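Local coordinates for post-proline cleaving enzyme (Rickettsia typhi, PDB 4HVT), which probably acts as a serine-type oligopeptidase that cleaves short peptides after proline, with a beta-propeller joined to an alpha/beta-hydrolase domain, at residues 599-604 and 651-656; 591-596 and 627-632. All coordinates share one frame; numbering follows the deposited sequence. Where two conformers were deposited one is given.

Contact 1 of 2, residues 599-604 and 651-656; sequences KEFGAG and RVHPWH. With EDO (1,2-ethanediol), chain E.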
loop_
_atom_site.group_PDB
_atom_site.type_symbol
_atom_site.label_atom_id
_atom_site.label_comp_id
_atom_site.label_asym_id
_atom_site.label_seq_id
_atom_site.Cartn_x
_atom_site.Cartn_y
_atom_site.Cartn_z
ATOM N N LYS A 599 -7.918 4.201 19.174
ATOM C CA LYS A 599 -7.062 5.383 19.278
ATOM C C LYS A 599 -5.875 5.172 20.228
ATOM O O LYS A 599 -4.898 5.916 20.145
ATOM C CB LYS A 599 -7.820 6.643 19.747
ATOM C CG LYS A 599 -8.943 7.097 18.818
ATOM C CD LYS A 599 -9.649 8.391 19.220
ATOM C CE LYS A 599 -10.199 8.453 20.663
ATOM N NZ LYS A 599 -10.809 9.789 20.971
ATOM N N GLU A 600 -5.998 4.221 21.151
ATOM C CA GLU A 600 -4.978 3.970 22.154
ATOM C C GLU A 600 -3.791 3.175 21.652
ATOM O O GLU A 600 -2.850 3.022 22.385
ATOM C CB GLU A 600 -5.604 3.225 23.338
ATOM C CG GLU A 600 -6.699 3.985 24.046
ATOM C CD GLU A 600 -7.311 3.099 25.124
ATOM O OE1 GLU A 600 -6.551 2.706 26.051
ATOM O OE2 GLU A 600 -8.534 2.803 25.066
ATOM N N PHE A 601 -3.840 2.657 20.421
ATOM C CA PHE A 601 -2.868 1.667 19.959
ATOM C C PHE A 601 -2.252 2.100 18.635
ATOM O O PHE A 601 -2.981 2.517 17.709
ATOM C CB PHE A 601 -3.526 0.296 19.785
ATOM C CG PHE A 601 -3.979 -0.300 21.096
ATOM C CD1 PHE A 601 -3.066 -0.937 21.927
ATOM C CD2 PHE A 601 -5.283 -0.193 21.504
ATOM C CE1 PHE A 601 -3.475 -1.460 23.144
ATOM C CE2 PHE A 601 -5.698 -0.658 22.752
ATOM C CZ PHE A 601 -4.798 -1.328 23.559
ATOM N N GLY A 602 -0.919 2.001 18.526
ATOM C CA GLY A 602 -0.255 2.305 17.248
ATOM C C GLY A 602 -0.570 3.715 16.751
ATOM O O GLY A 602 -0.637 4.641 17.584
ATOM N N ALA A 603 -0.836 3.838 15.443
ATOM C CA ALA A 603 -1.174 5.111 14.791
ATOM C C ALA A 603 -2.692 5.387 14.814
ATOM O O ALA A 603 -3.185 6.181 14.022
ATOM C CB ALA A 603 -0.675 5.122 13.346
ATOM N N GLY A 604 -3.419 4.807 15.763
ATOM C CA GLY A 604 -4.897 4.928 15.792
ATOM C C GLY A 604 -5.513 6.296 15.704
ATOM O O GLY A 604 -6.570 6.463 15.102
ATOM N N ARG A 651 1.695 0.061 12.990
ATOM C CA ARG A 651 0.589 0.747 12.330
ATOM C C ARG A 651 -0.647 0.584 13.241
ATOM O O ARG A 651 -1.120 1.542 13.814
ATOM C CB ARG A 651 0.350 0.161 10.937
ATOM C CG ARG A 651 -0.516 0.988 10.001
ATOM C CD ARG A 651 0.200 2.252 9.474
ATOM N NE ARG A 651 1.460 1.795 8.938
ATOM C CZ ARG A 651 1.599 1.153 7.790
ATOM N NH1 ARG A 651 0.559 1.032 6.944
ATOM N NH2 ARG A 651 2.764 0.565 7.487
ATOM N N VAL A 652 -1.157 -0.641 13.390
ATOM C CA VAL A 652 -2.360 -0.865 14.156
ATOM C C VAL A 652 -2.091 -1.399 15.570
ATOM O O VAL A 652 -2.940 -1.215 16.433
ATOM C CB VAL A 652 -3.355 -1.824 13.440
ATOM C CG1 VAL A 652 -3.827 -1.259 12.117
ATOM C CG2 VAL A 652 -2.712 -3.162 13.179
ATOM N N HIS A 653 -0.948 -2.057 15.791
ATOM C CA HIS A 653 -0.562 -2.690 17.054
ATOM C C HIS A 653 -1.106 -4.136 17.099
ATOM O O HIS A 653 -2.210 -4.391 16.693
ATOM C CB HIS A 653 -1.032 -1.886 18.260
ATOM C CG HIS A 653 -0.390 -2.281 19.565
ATOM N ND1 HIS A 653 -0.698 -3.429 20.255
ATOM C CD2 HIS A 653 0.492 -1.614 20.345
ATOM C CE1 HIS A 653 0.011 -3.493 21.365
ATOM N NE2 HIS A 653 0.721 -2.376 21.457
ATOM N N PRO A 654 -0.315 -5.069 17.593
ATOM C CA PRO A 654 -0.879 -6.450 17.690
ATOM C C PRO A 654 -2.039 -6.702 18.649
ATOM O O PRO A 654 -2.621 -7.784 18.601
ATOM C CB PRO A 654 0.312 -7.281 18.168
ATOM C CG PRO A 654 1.241 -6.333 18.860
ATOM C CD PRO A 654 1.066 -5.022 18.103
ATOM N N TRP A 655 -2.359 -5.730 19.520
ATOM C CA TRP A 655 -3.488 -5.818 20.428
ATOM C C TRP A 655 -4.744 -6.333 19.712
ATOM O O TRP A 655 -5.427 -7.198 20.183
ATOM C CB TRP A 655 -3.812 -4.452 21.010
ATOM C CG TRP A 655 -5.189 -4.341 21.630
ATOM C CD1 TRP A 655 -6.257 -3.670 21.150
ATOM C CD2 TRP A 655 -5.625 -4.949 22.848
ATOM N NE1 TRP A 655 -7.327 -3.784 21.972
ATOM C CE2 TRP A 655 -6.976 -4.550 23.048
ATOM C CE3 TRP A 655 -5.002 -5.747 23.800
ATOM C CZ2 TRP A 655 -7.719 -4.945 24.146
ATOM C CZ3 TRP A 655 -5.757 -6.119 24.930
ATOM C CH2 TRP A 655 -7.096 -5.730 25.065
ATOM N N HIS A 656 -4.995 -5.818 18.509
ATOM C CA HIS A 656 -6.254 -6.159 17.830
ATOM C C HIS A 656 -6.394 -7.641 17.548
ATOM O O HIS A 656 -7.448 -8.228 17.789
ATOM C CB HIS A 656 -6.443 -5.341 16.535
ATOM C CG HIS A 656 -6.449 -3.868 16.760
ATOM N ND1 HIS A 656 -7.578 -3.187 17.151
ATOM C CD2 HIS A 656 -5.473 -2.930 16.632
ATOM C CE1 HIS A 656 -7.298 -1.895 17.259
ATOM N NE2 HIS A 656 -6.020 -1.726 16.984
HETATM C C1 EDO E . 2.670 2.219 19.885
HETATM O O1 EDO E . 2.800 1.233 18.853
HETATM C C2 EDO E . 1.821 1.763 21.047
HETATM O O2 EDO E . 0.417 1.978 20.872
HETATM O O HOH W 1 -5.210 0.961 16.552
#
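F601 lies flat on the indole of W655, an offset stack with the phenyl centroid 3.9 Å from that of the five-membered ring of W655 and the planes only 6° apart. The overlap runs along the pyrrole side, where F601 CE2 comes within 3.5 Å of W655 CD1, and the CB of W655 adds a CH-pi contact over the same phenyl face. H653 completes an aromatic cluster: the edge of F601 is directed at the imidazole face in a T-shaped pair, CD1 of F601 above the ring centre. With CG of H653 anti to the backbone N (chi1 -166°), the ring turns back to the following helix, and its ND1 accepts the capping bond from W655 N (2.9 Å) in the ring plane. Beside the rings, A603 N donates an almost straight hydrogen bond to R651 O (2.8 Å, 168°), fastening the F601–G604 type II' turn to the segment 651-656. A water lies between F601 O and H656 NE2, hydrogen-bonded to both, while H656 ND1 bonds the backbone N of D594; G602 N donates to O2 of an ethanediol probably left from crystallisation. R651 forms a salt bridge with D154 and touches H682, which with S566 and D649 fits a Ser-His-Asp triad. The contact thus ties the loop between strand 585-589 and helix 608-611 to the start of helix 655-664, which follows strand 640-646.

Contact 2 of 2, residues 591-596 and 627-632; sequences PILDMI and APLENL
L593 and L629 meet through their isobutyl ends where two loops of the alpha/beta-hydrolase domain come together, one following strand 585-589 and the other linking helix 617-626 to strand 640-646. The two side chains cross at about a right angle, with L593 CD1 3.8 Å from L629 CG. L593 reaches this position because its CG sits between the backbone N and the carbonyl carbon (chi1 80°), and its CD1 then extends to the neighbouring loop. The CD1 methyl of L629 lies instead against the carboxylate carbon of D594, 3.8 Å from its CG. That acid is the centre of an inverse gamma turn, and the outside partner of its carboxylate is W655. On the same buried side, M595 CB and A627 CB are 4.3 Å apart, while the thioether turns away to helices 567-578 and 617-626. Helix 655-664 closes on the leucines through F660 and I659. The solvent side is looser: I596, only partly buried and modelled in two conformers, in one of them brings CD1 to within 3.6 Å of OE2 of the exposed E630, so this contact, which lacks polar pairing, is not firm. Within the segment 627-632, A627 O takes bonds from E630 N and N631 ND2 on opposite faces of its plane, holding the 3-10 turn that presents L629. The polar link between the two loops is a water: it donates to L593 O at 2.7 Å and accepts from L629 N at 2.9 Å.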
loop_
_atom_site.group_PDB
_atom_site.type_symbol
_atom_site.label_atom_id
_atom_site.label_comp_id
_atom_site.label_asym_id
_atom_site.label_seq_id
_atom_site.Cartn_x
_atom_site.Cartn_y
_atom_site.Cartn_z
ATOM N N PRO A 591 -5.070 -7.091 11.759
ATOM C CA PRO A 591 -6.286 -6.322 11.698
ATOM C C PRO A 591 -6.268 -5.093 12.576
ATOM O O PRO A 591 -5.499 -5.011 13.516
ATOM C CB PRO A 591 -7.344 -7.252 12.300
ATOM C CG PRO A 591 -6.575 -8.123 13.245
ATOM C CD PRO A 591 -5.241 -8.312 12.577
ATOM N N ILE A 592 -7.111 -4.136 12.208
ATOM C CA ILE A 592 -7.677 -3.177 13.175
ATOM C C ILE A 592 -9.051 -3.788 13.472
ATOM O O ILE A 592 -9.763 -4.217 12.550
ATOM C CB ILE A 592 -7.740 -1.714 12.649
ATOM C CG1 ILE A 592 -8.152 -0.800 13.786
ATOM C CG2 ILE A 592 -8.616 -1.541 11.416
ATOM C CD1 ILE A 592 -8.125 0.681 13.381
ATOM N N LEU A 593 -9.417 -3.867 14.737
ATOM C CA LEU A 593 -10.716 -4.448 15.024
ATOM C C LEU A 593 -11.352 -4.024 16.330
ATOM O O LEU A 593 -12.559 -4.057 16.439
ATOM C CB LEU A 593 -10.685 -5.964 14.906
ATOM C CG LEU A 593 -10.206 -6.995 15.874
ATOM C CD1 LEU A 593 -11.001 -7.106 17.169
ATOM C CD2 LEU A 593 -10.232 -8.349 15.113
ATOM N N ASP A 594 -10.525 -3.633 17.294
ATOM C CA ASP A 594 -11.064 -3.027 18.547
ATOM C C ASP A 594 -11.444 -1.562 18.300
ATOM O O ASP A 594 -10.656 -0.656 18.528
ATOM C CB ASP A 594 -10.096 -3.164 19.699
ATOM C CG ASP A 594 -10.700 -2.684 21.038
ATOM O OD1 ASP A 594 -11.760 -2.010 21.024
ATOM O OD2 ASP A 594 -10.096 -2.994 22.096
ATOM N N MET A 595 -12.637 -1.352 17.775
ATOM C CA MET A 595 -13.039 -0.035 17.297
ATOM C C MET A 595 -13.461 0.914 18.446
ATOM O O MET A 595 -13.621 2.122 18.225
ATOM C CB MET A 595 -14.089 -0.181 16.194
ATOM C CG MET A 595 -13.624 -1.096 15.036
ATOM S SD MET A 595 -11.946 -0.767 14.482
ATOM C CE MET A 595 -12.084 0.852 13.760
ATOM N N ILE A 596 -13.623 0.395 19.676
ATOM C CA ILE A 596 -13.801 1.286 20.822
ATOM C C ILE A 596 -12.468 1.930 21.263
ATOM O O ILE A 596 -12.423 3.137 21.600
ATOM C CB ILE A 596 -14.501 0.578 22.000
ATOM C CG1 ILE A 596 -15.822 -0.050 21.537
ATOM C CG2 ILE A 596 -14.769 1.582 23.106
ATOM C CD1 ILE A 596 -16.753 -0.452 22.686
ATOM N N ALA A 627 -18.948 -3.301 15.861
ATOM C CA ALA A 627 -17.632 -3.632 16.386
ATOM C C ALA A 627 -17.621 -5.121 16.780
ATOM O O ALA A 627 -18.452 -5.519 17.560
ATOM C CB ALA A 627 -17.291 -2.737 17.571
ATOM N N PRO A 628 -16.687 -5.924 16.224
ATOM C CA PRO A 628 -16.796 -7.394 16.488
ATOM C C PRO A 628 -16.741 -7.755 17.955
ATOM O O PRO A 628 -17.495 -8.654 18.396
ATOM C CB PRO A 628 -15.604 -7.992 15.703
ATOM C CG PRO A 628 -15.277 -6.976 14.697
ATOM C CD PRO A 628 -15.653 -5.598 15.247
ATOM N N LEU A 629 -15.946 -7.049 18.761
ATOM C CA LEU A 629 -15.806 -7.456 20.200
ATOM C C LEU A 629 -17.044 -7.134 20.985
ATOM O O LEU A 629 -17.254 -7.706 22.100
ATOM C CB LEU A 629 -14.601 -6.781 20.867
ATOM C CG LEU A 629 -13.223 -7.079 20.261
ATOM C CD1 LEU A 629 -12.183 -6.207 20.958
ATOM C CD2 LEU A 629 -12.876 -8.538 20.440
ATOM N N GLU A 630 -17.904 -6.280 20.424
ATOM C CA GLU A 630 -19.204 -5.932 21.025
ATOM C C GLU A 630 -20.369 -6.803 20.527
ATOM O O GLU A 630 -21.512 -6.662 20.998
ATOM C CB GLU A 630 -19.571 -4.487 20.742
ATOM C CG GLU A 630 -18.654 -3.477 21.399
ATOM C CD GLU A 630 -18.758 -3.473 22.925
ATOM O OE1 GLU A 630 -19.858 -3.188 23.472
ATOM O OE2 GLU A 630 -17.748 -3.772 23.594
ATOM N N ASN A 631 -20.108 -7.727 19.615
ATOM C CA ASN A 631 -21.194 -8.466 18.961
ATOM C C ASN A 631 -20.771 -9.926 18.850
ATOM O O ASN A 631 -20.963 -10.558 17.850
ATOM C CB ASN A 631 -21.560 -7.860 17.597
ATOM C CG ASN A 631 -22.220 -6.490 17.741
ATOM O OD1 ASN A 631 -23.437 -6.394 18.002
ATOM N ND2 ASN A 631 -21.415 -5.441 17.682
ATOM N N LEU A 632 -20.175 -10.442 19.910
ATOM C CA LEU A 632 -19.773 -11.849 19.977
ATOM C C LEU A 632 -20.579 -12.618 21.027
ATOM O O LEU A 632 -20.707 -12.199 22.153
ATOM C CB LEU A 632 -18.327 -11.975 20.381
ATOM C CG LEU A 632 -17.185 -11.895 19.397
ATOM C CD1 LEU A 632 -15.903 -11.978 20.197
ATOM C CD2 LEU A 632 -17.168 -12.955 18.345
HETATM O O HOH W 2 -14.520 -4.619 18.252
#

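How the contacts relate
Both contacts are largely buried in the catalytic-domain fold, and both use the long loop after strand 585-589, whose segments 591-596 and 599-604 are close neighbours in sequence. Contact 1 lies nearer the centre of the chain and combines aromatic stacking with a direct backbone bond, beside a probable catalytic triad; contact 2 is farther out, mainly aliphatic, bridged by water and fringed by an exposed glutamate. Their centres lie about 13 Å apart, and D594 is the residue they share: besides its carboxylate link to W655, its backbone N probably donates to H656 ND1 (3.0 Å). Helix 655-664 therefore serves both, its first turn in contact 1 and its later residues against the leucines of contact 2.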